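Long-range contacts in uncharacterized protein (Legionella pneumophila subsp. pneumophila, PDB 5DGG), which probably acts as a ubiquitin-specific cysteine protease of the LupA family, this chain being the central part of the longer protein: residues A[26-31]-A[55-60]; A[61-66]-A[86-91]; A[82-87]-A[118-123]. All coordinates share one frame; numbering follows the deposited sequence. Where two conformers were deposited one is given.

Contact 1 of 3, residues A[26-31]-A[55-60]; sequences AVLNRY and IMIPVG
Leu28 lays CG and CD1 on the CG2 methyl of Ile57, with Leu28 CD1 and Ile57 CG2 3.8 Å apart and the two side chains crossing at a slant. With CG1 of Ile57 beside its backbone N (chi1 -43°), CG2 stands anti to that N and faces the leucine. Val59, on this same face, adds a looser touch between its CG2 and Leu28 CB. Beyond them, helix 33-47 covers Leu28 through Ile39, and helix 98-108 does so through Tyr100 and Leu104. Pro58 sets its ring carbon CD 3.8 Å from Ala26 O. Alongside runs a parallel backbone ladder: Leu28 N donates to Pro58 O at 3.0 Å, and Gly60 N to Leu28 O at 2.9 Å. It pairs the outermost strand 22-29 with strand 54-60, the two arms of a beta-alpha-beta unit whose helix is 33-47. Past the end of strand 22-29, Arg30 N continues the ladder with an almost straight bond to Gly60 O (2.9 Å, 177° at the hydrogen), and Arg30 CG packs against that same oxygen at 3.4 Å. There the chain bends away through an Asx turn, Asn29 OD1 accepting from Tyr31 N and also from Asp32 N.

Contact 2 of 3, residues A[61-66]-A[86-91]; sequences PGHWRG and FDPYGP
His63 and Arg65 both reach for the carboxylate of Asp87. His63 NE2 donates to Asp87 OD1 at 2.7 Å; the oxygen lies close to the imidazole plane, but the histidine meets it from above the carboxylate plane, the two planes being 78° apart. Arg65 gives its NE to Asp87 OD2 in a salt bridge of 2.9 Å, again from well above the carboxylate plane. Its chain runs extended from CG to NE alongside Asp87, and its guanidinium takes His63 CD2 over its centre, 3.4 Å above the plane. Asp87 OD1 has a second donor in Tyr89 N at 2.9 Å, which comes from the opposite face of the carboxylate plane to His63 and closes an Asx turn within the type I turn from Asp87 to Gly90.

Among the backbone bonds, Gly66 and Phe86 form an antiparallel hydrogen-bonded pair, Phe86 N to Gly66 O (2.8 Å) and Gly66 N to Phe86 O (3.1 Å), at the start of strand 65-70 and the end of strand 81-86.

The aromatic part is an edge-to-face stack. His63 points CE1 at the centre of one face of Tyr89, with ring centroids 4.4 Å apart and planes at 59°. Separately, the Pro88 ring packs closely on a backbone carbonyl, its CD 3.2 Å from Trp64 O.

Both His63 and Tyr89 also touch Cys132, at the start of helix 132-146. A histidine oriented by an aspartate beside a cysteine that opens a helix is consistent with the active site of a clan CA cysteine peptidase. Held at both oxygens by three donors, the Asp87 carboxylate should have little freedom to rotate, and its bond to NE2 would steady the turn of the imidazole.

Contact 3 of 3, residues A[82-87]-A[118-123]; sequences DLELFD and RHTGPK
Glu84 stands with CG opposite its backbone N (chi1 172°) and runs on fully extended, while Thr120 tucks OG1 between its N and its carbonyl carbon (chi1 58°); together these torsions bring Thr120 OG1 to Glu84 OE2. The hydroxyl donates at 2.7 Å to the anti lone pair of that oxygen. Glu84 OE1 makes a longer salt bridge, 3.4 Å, to Arg118 NH2, whose guanidinium is turned 50° from the carboxylate and has Thr120 CG2 over one face. Helix 132-146 supplies further partners, Lys143 to OE1 and Tyr139 to OE2, so this buried carboxylate is shared among four partners. Strands 81-86 and 115-120 are parallel here, the arms of a beta-alpha-beta unit with helix 98-108 between them. The donors alternate between the strands: Leu85 N bonds to Arg118 O (2.9 Å), Thr120 N to Leu85 O (2.8 Å) and Asp87 N to Thr120 O (2.9 Å). On the opposite face from Glu84, Leu85 CD1 meets the edge of the His119 ring at CD2, 4.1 Å off, while His119 NE2 is hydrogen-bonded to Asp98 OD1. Phe86 has Thr120 OG1 at its ring edge and sets CE1 3.7 Å from Pro122 CD, while Tyr139 stacks on its ring.

All three contacts lie on one mixed sheet whose strands run in the order 22-29, 54-60, 65-70, 81-86, 115-120. Contacts 1 and 3 hold its outer parallel pairs, centres about 14 Å apart and not touching; contact 2 lies between, about 11 Å from the centre of contact 1 and 9 Å from that of contact 3. Both segments of contact 1 precede those of contact 2, and contacts 2 and 3 share Phe86 and Asp87. Val59 N, probably hydrogen-bonded to Arg65 O, ties contact 1 to contact 2. The two beta-alpha-beta units flank the central strand, with the histidine of the putative protease site just before it and the aspartate just after its neighbour 81-86.

Contact 1 of 3, residues A[26-31]-A[55-60]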
ATOM      1  N   ALA A  26       2.875  -2.693  -8.689  1.00 25.31           N
ATOM      2  CA  ALA A  26       3.622  -1.470  -8.913  1.00 28.75           C
ATOM      3  C   ALA A  26       2.795  -0.262  -8.554  1.00 28.58           C
ATOM      4  O   ALA A  26       1.548  -0.287  -8.508  1.00 24.17           O
ATOM      5  CB  ALA A  26       4.076  -1.357 -10.355  1.00 31.62           C
ATOM      6  N   VAL A  27       3.508   0.826  -8.393  1.00 29.83           N
ATOM      7  CA  VAL A  27       2.864   2.093  -8.080  0.60 30.98           C
ATOM      8  C   VAL A  27       1.787   2.502  -9.092  1.00 31.22           C
ATOM      9  O   VAL A  27       1.936   2.359 -10.315  1.00 29.49           O
ATOM     10  CB  VAL A  27       3.865   3.244  -7.912  0.60 33.61           C
ATOM     11  CG1 VAL A  27       4.787   2.974  -6.736  0.60 34.59           C
ATOM     12  CG2 VAL A  27       4.638   3.488  -9.195  0.60 35.64           C
ATOM     13  N   LEU A  28       0.678   2.996  -8.559  1.00 28.95           N
ATOM     14  CA  LEU A  28      -0.408   3.503  -9.381  1.00 30.12           C
ATOM     15  C   LEU A  28      -0.460   5.015  -9.217  1.00 28.64           C
ATOM     16  O   LEU A  28      -0.313   5.520  -8.118  1.00 26.37           O
ATOM     17  CB  LEU A  28      -1.750   2.959  -8.937  1.00 29.88           C
ATOM     18  CG  LEU A  28      -2.341   1.767  -9.555  1.00 34.34           C
ATOM     19  CD1 LEU A  28      -3.772   1.656  -9.033  1.00 35.92           C
ATOM     20  CD2 LEU A  28      -2.273   1.885 -11.083  1.00 37.27           C
ATOM     21  N   ASN A  29      -0.686   5.723 -10.315  1.00 28.22           N
ATOM     22  CA  ASN A  29      -0.874   7.158 -10.286  1.00 28.06           C
ATOM     23  C   ASN A  29      -2.355   7.449 -10.495  1.00 28.10           C
ATOM     24  O   ASN A  29      -2.878   7.319 -11.616  1.00 28.13           O
ATOM     25  CB  ASN A  29      -0.067   7.752 -11.445  1.00 30.38           C
ATOM     26  CG  ASN A  29      -0.134   9.218 -11.484  1.00 31.30           C
ATOM     27  OD1 ASN A  29      -1.180   9.843 -11.277  1.00 29.17           O
ATOM     28  ND2 ASN A  29       1.025   9.815 -11.691  1.00 35.83           N
ATOM     29  N   ARG A  30      -3.028   7.919  -9.462  1.00 28.57           N
ATOM     30  CA  ARG A  30      -4.489   8.069  -9.521  1.00 31.76           C
ATOM     31  C   ARG A  30      -4.949   9.185 -10.414  1.00 32.54           C
ATOM     32  O   ARG A  30      -6.115   9.214 -10.788  1.00 32.75           O
ATOM     33  CB  ARG A  30      -5.108   8.260  -8.135  1.00 35.56           C
ATOM     34  CG  ARG A  30      -4.749   9.523  -7.436  1.00 41.09           C
ATOM     35  CD  ARG A  30      -5.237   9.520  -5.963  1.00 49.23           C
ATOM     36  NE  ARG A  30      -6.533  10.190  -5.934  1.00 52.65           N
ATOM     37  CZ  ARG A  30      -6.755  11.396  -5.435  1.00 54.94           C
ATOM     38  NH1 ARG A  30      -5.792  12.068  -4.794  1.00 58.31           N
ATOM     39  NH2 ARG A  30      -7.971  11.915  -5.539  1.00 56.80           N
ATOM     40  N   TYR A  31      -4.050  10.092 -10.797  1.00 32.46           N
ATOM     41  CA  TYR A  31      -4.412  11.176 -11.754  1.00 34.06           C
ATOM     42  C   TYR A  31      -4.323  10.815 -13.220  1.00 35.48           C
ATOM     43  O   TYR A  31      -4.991  11.427 -14.059  1.00 37.42           O
ATOM     44  CB  TYR A  31      -3.550  12.379 -11.503  1.00 34.19           C
ATOM     45  CG  TYR A  31      -3.847  12.910 -10.145  1.00 37.46           C
ATOM     46  CD1 TYR A  31      -5.055  13.511  -9.896  1.00 40.77           C
ATOM     47  CD2 TYR A  31      -2.958  12.801  -9.144  1.00 34.92           C
ATOM     48  CE1 TYR A  31      -5.365  13.978  -8.638  1.00 44.78           C
ATOM     49  CE2 TYR A  31      -3.255  13.260  -7.877  1.00 41.91           C
ATOM     50  CZ  TYR A  31      -4.476  13.831  -7.639  1.00 43.04           C
ATOM     51  OH  TYR A  31      -4.822  14.339  -6.403  1.00 50.33           O
ATOM     52  N   ILE A  55      -3.593  -8.705  -2.302  1.00 20.99           N
ATOM     53  CA  ILE A  55      -3.054  -7.788  -3.318  1.00 19.98           C
ATOM     54  C   ILE A  55      -2.869  -6.423  -2.665  1.00 19.57           C
ATOM     55  O   ILE A  55      -3.823  -5.903  -2.133  1.00 19.98           O
ATOM     56  CB  ILE A  55      -3.988  -7.667  -4.532  1.00 20.40           C
ATOM     57  CG1 ILE A  55      -4.263  -9.035  -5.150  1.00 21.70           C
ATOM     58  CG2 ILE A  55      -3.315  -6.781  -5.551  1.00 21.16           C
ATOM     59  CD1 ILE A  55      -5.309  -9.126  -6.241  1.00 22.45           C
ATOM     60  N   MET A  56      -1.643  -5.891  -2.671  1.00 18.83           N
ATOM     61  CA  MET A  56      -1.336  -4.561  -2.180  1.00 19.41           C
ATOM     62  C   MET A  56      -1.060  -3.589  -3.333  1.00 19.67           C
ATOM     63  O   MET A  56      -0.370  -3.915  -4.310  1.00 20.67           O
ATOM     64  CB  MET A  56      -0.092  -4.544  -1.313  1.00 20.32           C
ATOM     65  CG  MET A  56       0.069  -5.652  -0.308  1.00 23.98           C
ATOM     66  SD  MET A  56       1.412  -5.088   0.766  1.00 26.71           S
ATOM     67  CE  MET A  56       1.378  -6.450   1.855  1.00 29.34           C
ATOM     68  N   ILE A  57      -1.491  -2.365  -3.192  1.00 19.56           N
ATOM     69  CA  ILE A  57      -1.167  -1.340  -4.213  1.00 19.97           C
ATOM     70  C   ILE A  57      -0.755  -0.060  -3.557  1.00 19.68           C
ATOM     71  O   ILE A  57      -1.516   0.499  -2.784  1.00 20.37           O
ATOM     72  CB  ILE A  57      -2.375  -1.026  -5.166  1.00 20.83           C
ATOM     73  CG1 ILE A  57      -3.088  -2.298  -5.607  1.00 22.88           C
ATOM     74  CG2 ILE A  57      -1.861  -0.223  -6.377  1.00 21.42           C
ATOM     75  CD1 ILE A  57      -4.258  -2.085  -6.572  1.00 24.61           C
ATOM     76  N   PRO A  58       0.457   0.446  -3.849  1.00 20.27           N
ATOM     77  CA  PRO A  58       0.735   1.782  -3.401  1.00 21.27           C
ATOM     78  C   PRO A  58       0.178   2.821  -4.358  1.00 20.96           C
ATOM     79  O   PRO A  58       0.441   2.757  -5.543  1.00 24.94           O
ATOM     80  CB  PRO A  58       2.258   1.825  -3.337  1.00 21.72           C
ATOM     81  CG  PRO A  58       2.707   0.773  -4.347  1.00 21.29           C
ATOM     82  CD  PRO A  58       1.551  -0.106  -4.672  1.00 21.49           C
ATOM     83  N   VAL A  59      -0.607   3.758  -3.863  1.00 19.97           N
ATOM     84  CA  VAL A  59      -1.315   4.690  -4.748  1.00 21.17           C
ATOM     85  C   VAL A  59      -0.876   6.120  -4.469  1.00 22.84           C
ATOM     86  O   VAL A  59      -1.016   6.632  -3.360  1.00 23.28           O
ATOM     87  CB  VAL A  59      -2.828   4.591  -4.603  1.00 21.44           C
ATOM     88  CG1 VAL A  59      -3.545   5.555  -5.533  1.00 22.19           C
ATOM     89  CG2 VAL A  59      -3.288   3.173  -4.872  1.00 21.82           C
ATOM     90  N   GLY A  60      -0.331   6.746  -5.494  1.00 25.85           N
ATOM     91  CA  GLY A  60       0.066   8.126  -5.406  1.00 26.38           C
ATOM     92  C   GLY A  60      -0.456   8.935  -6.566  1.00 29.34           C
ATOM     93  O   GLY A  60      -1.503   8.658  -7.078  1.00 29.48           O
TER

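Contact 2 of 3, residues A[61-66]-A[86-91]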
ATOM      1  N   PRO A  61       0.294   9.967  -6.974  1.00 32.22           N
ATOM      2  CA  PRO A  61       1.586  10.314  -6.406  1.00 31.94           C
ATOM      3  C   PRO A  61       1.373  11.375  -5.370  1.00 29.91           C
ATOM      4  O   PRO A  61       0.225  11.713  -5.049  1.00 33.66           O
ATOM      5  CB  PRO A  61       2.327  10.862  -7.620  1.00 34.66           C
ATOM      6  CG  PRO A  61       1.259  11.628  -8.314  1.00 33.24           C
ATOM      7  CD  PRO A  61      -0.050  10.899  -8.062  1.00 34.68           C
ATOM      8  N   GLY A  62       2.447  11.880  -4.795  1.00 30.90           N
ATOM      9  CA  GLY A  62       2.289  12.893  -3.777  1.00 31.96           C
ATOM     10  C   GLY A  62       1.925  12.356  -2.415  1.00 31.96           C
ATOM     11  O   GLY A  62       2.776  11.841  -1.752  1.00 31.54           O
ATOM     12  N   HIS A  63       0.653  12.488  -2.014  1.00 30.17           N
ATOM     13  CA  HIS A  63       0.154  11.953  -0.780  1.00 29.91           C
ATOM     14  C   HIS A  63      -0.075  10.414  -0.915  1.00 27.31           C
ATOM     15  O   HIS A  63      -1.195   9.989  -1.127  1.00 25.63           O
ATOM     16  CB  HIS A  63      -1.159  12.687  -0.448  1.00 30.22           C
ATOM     17  CG  HIS A  63      -1.716  12.388   0.913  1.00 32.22           C
ATOM     18  ND1 HIS A  63      -1.924  13.364   1.867  1.00 32.60           N
ATOM     19  CD2 HIS A  63      -2.064  11.217   1.499  1.00 30.62           C
ATOM     20  CE1 HIS A  63      -2.441  12.815   2.945  1.00 33.23           C
ATOM     21  NE2 HIS A  63      -2.517  11.511   2.754  1.00 31.82           N
ATOM     22  N   TRP A  64       0.988   9.622  -0.784  1.00 24.90           N
ATOM     23  CA  TRP A  64       0.916   8.172  -0.936  1.00 24.83           C
ATOM     24  C   TRP A  64      -0.084   7.572   0.026  1.00 24.08           C
ATOM     25  O   TRP A  64      -0.185   7.997   1.181  1.00 24.67           O
ATOM     26  CB  TRP A  64       2.295   7.532  -0.713  1.00 25.65           C
ATOM     27  CG  TRP A  64       3.259   7.913  -1.828  1.00 26.56           C
ATOM     28  CD1 TRP A  64       4.251   8.866  -1.779  1.00 27.21           C
ATOM     29  CD2 TRP A  64       3.306   7.347  -3.118  1.00 25.09           C
ATOM     30  NE1 TRP A  64       4.906   8.935  -2.984  1.00 27.93           N
ATOM     31  CE2 TRP A  64       4.360   8.000  -3.826  1.00 27.96           C
ATOM     32  CE3 TRP A  64       2.581   6.350  -3.752  1.00 25.15           C
ATOM     33  CZ2 TRP A  64       4.673   7.696  -5.144  1.00 29.16           C
ATOM     34  CZ3 TRP A  64       2.926   6.013  -5.046  1.00 28.25           C
ATOM     35  CH2 TRP A  64       3.952   6.709  -5.749  1.00 26.80           C
ATOM     36  N   ARG A  65      -0.851   6.630  -0.493  1.00 22.26           N
ATOM     37  CA  ARG A  65      -1.782   5.833   0.263  1.00 21.51           C
ATOM     38  C   ARG A  65      -1.628   4.356  -0.102  1.00 21.00           C
ATOM     39  O   ARG A  65      -1.024   3.993  -1.113  1.00 21.31           O
ATOM     40  CB  ARG A  65      -3.218   6.314  -0.009  1.00 22.36           C
ATOM     41  CG  ARG A  65      -3.531   7.708   0.510  1.00 24.00           C
ATOM     42  CD  ARG A  65      -4.949   8.120   0.150  1.00 26.26           C
ATOM     43  NE  ARG A  65      -5.230   9.487   0.538  1.00 27.93           N
ATOM     44  CZ  ARG A  65      -5.016  10.572  -0.220  1.00 29.01           C
ATOM     45  NH1 ARG A  65      -4.523  10.507  -1.439  1.00 29.53           N
ATOM     46  NH2 ARG A  65      -5.315  11.751   0.262  1.00 31.74           N
ATOM     47  N   GLY A  66      -2.139   3.492   0.746  1.00 20.20           N
ATOM     48  CA  GLY A  66      -2.056   2.065   0.511  1.00 20.54           C
ATOM     49  C   GLY A  66      -3.411   1.422   0.356  1.00 19.83           C
ATOM     50  O   GLY A  66      -4.375   1.810   1.000  1.00 18.39           O
ATOM     51  N   PHE A  86      -5.705   2.796   3.303  1.00 20.58           N
ATOM     52  CA  PHE A  86      -4.844   3.374   4.356  1.00 20.98           C
ATOM     53  C   PHE A  86      -4.358   4.761   3.938  1.00 20.60           C
ATOM     54  O   PHE A  86      -3.795   4.931   2.872  1.00 19.24           O
ATOM     55  CB  PHE A  86      -3.636   2.461   4.613  1.00 21.18           C
ATOM     56  CG  PHE A  86      -2.566   3.060   5.466  1.00 21.56           C
ATOM     57  CD1 PHE A  86      -2.691   3.084   6.837  1.00 21.86           C
ATOM     58  CD2 PHE A  86      -1.429   3.612   4.879  1.00 22.29           C
ATOM     59  CE1 PHE A  86      -1.686   3.620   7.625  1.00 23.05           C
ATOM     60  CE2 PHE A  86      -0.427   4.127   5.654  1.00 23.29           C
ATOM     61  CZ  PHE A  86      -0.550   4.121   7.041  1.00 23.06           C
ATOM     62  N   ASP A  87      -4.599   5.741   4.787  1.00 21.19           N
ATOM     63  CA  ASP A  87      -4.066   7.066   4.569  1.00 23.09           C
ATOM     64  C   ASP A  87      -3.154   7.437   5.760  1.00 22.66           C
ATOM     65  O   ASP A  87      -3.589   7.410   6.923  1.00 22.59           O
ATOM     66  CB  ASP A  87      -5.246   8.014   4.459  1.00 23.77           C
ATOM     67  CG  ASP A  87      -4.844   9.421   4.101  1.00 25.26           C
ATOM     68  OD1 ASP A  87      -3.791   9.897   4.562  1.00 26.03           O
ATOM     69  OD2 ASP A  87      -5.616  10.082   3.374  1.00 28.64           O
ATOM     70  N   PRO A  88      -1.869   7.762   5.488  1.00 23.19           N
ATOM     71  CA  PRO A  88      -0.937   8.156   6.542  1.00 25.11           C
ATOM     72  C   PRO A  88      -1.479   9.239   7.495  1.00 26.45           C
ATOM     73  O   PRO A  88      -1.055   9.293   8.663  1.00 29.15           O
ATOM     74  CB  PRO A  88       0.252   8.687   5.750  1.00 24.57           C
ATOM     75  CG  PRO A  88       0.226   7.877   4.505  1.00 23.87           C
ATOM     76  CD  PRO A  88      -1.212   7.711   4.186  1.00 23.30           C
ATOM     77  N   TYR A  89      -2.400  10.072   7.044  1.00 27.46           N
ATOM     78  CA  TYR A  89      -2.890  11.197   7.905  1.00 30.63           C
ATOM     79  C   TYR A  89      -3.944  10.718   8.873  1.00 33.49           C
ATOM     80  O   TYR A  89      -4.174  11.343   9.900  1.00 30.21           O
ATOM     81  CB  TYR A  89      -3.495  12.356   7.111  1.00 32.26           C
ATOM     82  CG  TYR A  89      -2.523  13.356   6.524  1.00 32.37           C
ATOM     83  CD1 TYR A  89      -1.198  13.040   6.295  1.00 30.32           C
ATOM     84  CD2 TYR A  89      -2.965  14.617   6.150  1.00 35.89           C
ATOM     85  CE1 TYR A  89      -0.342  13.940   5.660  1.00 32.45           C
ATOM     86  CE2 TYR A  89      -2.107  15.545   5.566  1.00 36.45           C
ATOM     87  CZ  TYR A  89      -0.793  15.206   5.336  1.00 34.62           C
ATOM     88  OH  TYR A  89       0.056  16.120   4.739  1.00 35.43           O
ATOM     89  N   GLY A  90      -4.587   9.609   8.544  1.00 30.23           N
ATOM     90  CA  GLY A  90      -5.662   9.088   9.364  1.00 29.96           C
ATOM     91  C   GLY A  90      -6.759   8.586   8.458  1.00 29.18           C
ATOM     92  O   GLY A  90      -6.775   8.898   7.267  1.00 26.65           O
ATOM     93  N   PRO A  91      -7.703   7.804   9.008  1.00 29.20           N
ATOM     94  CA  PRO A  91      -8.679   7.140   8.113  1.00 28.89           C
ATOM     95  C   PRO A  91      -9.594   8.047   7.282  1.00 30.36           C
ATOM     96  O   PRO A  91      -9.938   7.688   6.157  1.00 28.38           O
ATOM     97  CB  PRO A  91      -9.491   6.265   9.061  1.00 29.76           C
ATOM     98  CG  PRO A  91      -9.304   6.873  10.418  1.00 30.99           C
ATOM     99  CD  PRO A  91      -7.942   7.524  10.430  1.00 29.98           C
TER

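Contact 3 of 3, residues A[82-87]-A[118-123]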
ATOM      1  N   ASP A  82     -12.290  -7.985   1.006  1.00 24.12           N
ATOM      2  CA  ASP A  82     -12.015  -6.920   1.953  1.00 23.95           C
ATOM      3  C   ASP A  82     -11.061  -5.968   1.332  1.00 23.48           C
ATOM      4  O   ASP A  82     -10.010  -6.375   0.826  1.00 23.14           O
ATOM      5  CB  ASP A  82     -11.405  -7.476   3.267  1.00 26.30           C
ATOM      6  CG  ASP A  82     -12.428  -7.795   4.320  1.00 32.40           C
ATOM      7  OD1 ASP A  82     -13.615  -8.025   3.962  1.00 32.90           O
ATOM      8  OD2 ASP A  82     -12.032  -7.808   5.538  1.00 38.63           O
ATOM      9  N   LEU A  83     -11.383  -4.689   1.363  1.00 21.48           N
ATOM     10  CA  LEU A  83     -10.553  -3.691   0.786  1.00 21.21           C
ATOM     11  C   LEU A  83     -10.185  -2.622   1.852  1.00 20.92           C
ATOM     12  O   LEU A  83     -11.047  -1.826   2.284  1.00 21.37           O
ATOM     13  CB  LEU A  83     -11.345  -3.060  -0.338  1.00 24.88           C
ATOM     14  CG  LEU A  83     -10.649  -2.005  -1.119  1.00 28.14           C
ATOM     15  CD1 LEU A  83      -9.487  -2.638  -1.891  1.00 30.37           C
ATOM     16  CD2 LEU A  83     -11.650  -1.252  -2.001  1.00 32.47           C
ATOM     17  N   GLU A  84      -8.962  -2.645   2.319  1.00 18.82           N
ATOM     18  CA  GLU A  84      -8.504  -1.654   3.301  1.00 21.05           C
ATOM     19  C   GLU A  84      -7.827  -0.503   2.580  1.00 20.77           C
ATOM     20  O   GLU A  84      -6.917  -0.723   1.764  1.00 21.20           O
ATOM     21  CB  GLU A  84      -7.519  -2.276   4.285  1.00 20.51           C
ATOM     22  CG  GLU A  84      -6.877  -1.256   5.197  1.00 23.37           C
ATOM     23  CD  GLU A  84      -5.880  -1.815   6.217  1.00 26.41           C
ATOM     24  OE1 GLU A  84      -5.709  -3.061   6.287  1.00 26.03           O
ATOM     25  OE2 GLU A  84      -5.218  -0.986   6.908  1.00 25.28           O
ATOM     26  N   LEU A  85      -8.277   0.704   2.859  1.00 20.09           N
ATOM     27  CA  LEU A  85      -7.728   1.917   2.297  1.00 20.52           C
ATOM     28  C   LEU A  85      -7.044   2.733   3.358  1.00 20.44           C
ATOM     29  O   LEU A  85      -7.697   3.232   4.265  1.00 21.21           O
ATOM     30  CB  LEU A  85      -8.857   2.723   1.639  1.00 23.36           C
ATOM     31  CG  LEU A  85      -9.696   1.995   0.580  1.00 25.49           C
ATOM     32  CD1 LEU A  85     -10.825   2.871  -0.019  1.00 25.89           C
ATOM     33  CD2 LEU A  85      -8.836   1.441  -0.518  1.00 27.27           C
ATOM     34  N   PHE A  86      -5.705   2.796   3.303  1.00 20.58           N
ATOM     35  CA  PHE A  86      -4.844   3.374   4.356  1.00 20.98           C
ATOM     36  C   PHE A  86      -4.358   4.761   3.938  1.00 20.60           C
ATOM     37  O   PHE A  86      -3.795   4.931   2.872  1.00 19.24           O
ATOM     38  CB  PHE A  86      -3.636   2.461   4.613  1.00 21.18           C
ATOM     39  CG  PHE A  86      -2.566   3.060   5.466  1.00 21.56           C
ATOM     40  CD1 PHE A  86      -2.691   3.084   6.837  1.00 21.86           C
ATOM     41  CD2 PHE A  86      -1.429   3.612   4.879  1.00 22.29           C
ATOM     42  CE1 PHE A  86      -1.686   3.620   7.625  1.00 23.05           C
ATOM     43  CE2 PHE A  86      -0.427   4.127   5.654  1.00 23.29           C
ATOM     44  CZ  PHE A  86      -0.550   4.121   7.041  1.00 23.06           C
ATOM     45  N   ASP A  87      -4.599   5.741   4.787  1.00 21.19           N
ATOM     46  CA  ASP A  87      -4.066   7.066   4.569  1.00 23.09           C
ATOM     47  C   ASP A  87      -3.154   7.437   5.760  1.00 22.66           C
ATOM     48  O   ASP A  87      -3.589   7.410   6.923  1.00 22.59           O
ATOM     49  CB  ASP A  87      -5.246   8.014   4.459  1.00 23.77           C
ATOM     50  CG  ASP A  87      -4.844   9.421   4.101  1.00 25.26           C
ATOM     51  OD1 ASP A  87      -3.791   9.897   4.562  1.00 26.03           O
ATOM     52  OD2 ASP A  87      -5.616  10.082   3.374  1.00 28.64           O
ATOM     53  N   ARG A 118     -12.972  -0.515   4.106  1.00 23.22           N
ATOM     54  CA  ARG A 118     -12.720   0.135   5.399  1.00 25.80           C
ATOM     55  C   ARG A 118     -11.561   1.083   5.312  1.00 24.35           C
ATOM     56  O   ARG A 118     -10.600   0.819   4.565  1.00 21.94           O
ATOM     57  CB  ARG A 118     -12.513  -0.900   6.466  1.00 29.85           C
ATOM     58  CG  ARG A 118     -11.149  -1.462   6.563  1.00 32.53           C
ATOM     59  CD  ARG A 118     -11.162  -2.629   7.536  1.00 36.67           C
ATOM     60  NE  ARG A 118     -10.385  -2.308   8.687  1.00 41.51           N
ATOM     61  CZ  ARG A 118      -9.159  -2.753   8.908  1.00 40.30           C
ATOM     62  NH1 ARG A 118      -8.577  -2.392  10.021  1.00 43.27           N
ATOM     63  NH2 ARG A 118      -8.548  -3.584   8.066  1.00 42.28           N
ATOM     64  N   HIS A 119     -11.686   2.234   5.980  1.00 23.27           N
ATOM     65  CA  HIS A 119     -10.636   3.255   5.956  1.00 23.38           C
ATOM     66  C   HIS A 119      -9.739   3.067   7.156  1.00 24.33           C
ATOM     67  O   HIS A 119     -10.253   2.821   8.238  1.00 23.81           O
ATOM     68  CB  HIS A 119     -11.248   4.639   6.031  1.00 24.73           C
ATOM     69  CG  HIS A 119     -12.044   5.001   4.831  1.00 24.61           C
ATOM     70  ND1 HIS A 119     -12.996   5.991   4.840  1.00 24.29           N
ATOM     71  CD2 HIS A 119     -12.075   4.461   3.584  1.00 24.53           C
ATOM     72  CE1 HIS A 119     -13.544   6.095   3.641  1.00 24.97           C
ATOM     73  NE2 HIS A 119     -13.019   5.160   2.862  1.00 24.80           N
ATOM     74  N   THR A 120      -8.424   3.189   6.994  1.00 23.62           N
ATOM     75  CA  THR A 120      -7.508   3.093   8.133  1.00 25.01           C
ATOM     76  C   THR A 120      -6.460   4.192   8.089  1.00 23.84           C
ATOM     77  O   THR A 120      -6.228   4.828   7.069  1.00 22.61           O
ATOM     78  CB  THR A 120      -6.760   1.742   8.178  1.00 25.48           C
ATOM     79  OG1 THR A 120      -6.056   1.605   6.962  1.00 23.35           O
ATOM     80  CG2 THR A 120      -7.718   0.566   8.352  1.00 27.09           C
ATOM     81  N   GLY A 121      -5.833   4.410   9.228  1.00 24.08           N
ATOM     82  CA  GLY A 121      -4.628   5.255   9.332  1.00 24.58           C
ATOM     83  C   GLY A 121      -3.669   4.639  10.368  1.00 25.50           C
ATOM     84  O   GLY A 121      -3.966   3.635  10.958  1.00 26.90           O
ATOM     85  N   PRO A 122      -2.507   5.244  10.581  1.00 26.56           N
ATOM     86  CA  PRO A 122      -1.548   4.693  11.500  1.00 28.75           C
ATOM     87  C   PRO A 122      -1.797   5.045  12.960  1.00 29.45           C
ATOM     88  O   PRO A 122      -2.530   5.966  13.263  1.00 29.86           O
ATOM     89  CB  PRO A 122      -0.211   5.328  11.042  1.00 29.41           C
ATOM     90  CG  PRO A 122      -0.632   6.638  10.485  1.00 29.23           C
ATOM     91  CD  PRO A 122      -2.011   6.456   9.910  1.00 27.46           C
ATOM     92  N   LYS A 123      -1.138   4.315  13.837  1.00 31.35           N
ATOM     93  CA  LYS A 123      -1.166   4.614  15.289  1.00 32.79           C
ATOM     94  C   LYS A 123      -0.600   5.991  15.576  1.00 33.03           C
ATOM     95  O   LYS A 123      -1.155   6.728  16.395  1.00 33.00           O
ATOM     96  CB  LYS A 123      -0.351   3.600  16.060  1.00 34.76           C
ATOM     97  CG  LYS A 123      -0.911   2.197  15.989  1.00 38.13           C
ATOM     98  CD  LYS A 123      -0.186   1.248  16.942  1.00 43.49           C
ATOM     99  CE  LYS A 123      -1.001  -0.031  17.090  1.00 45.65           C
ATOM    100  NZ  LYS A 123      -0.139  -1.191  17.427  1.00 48.57           N
TER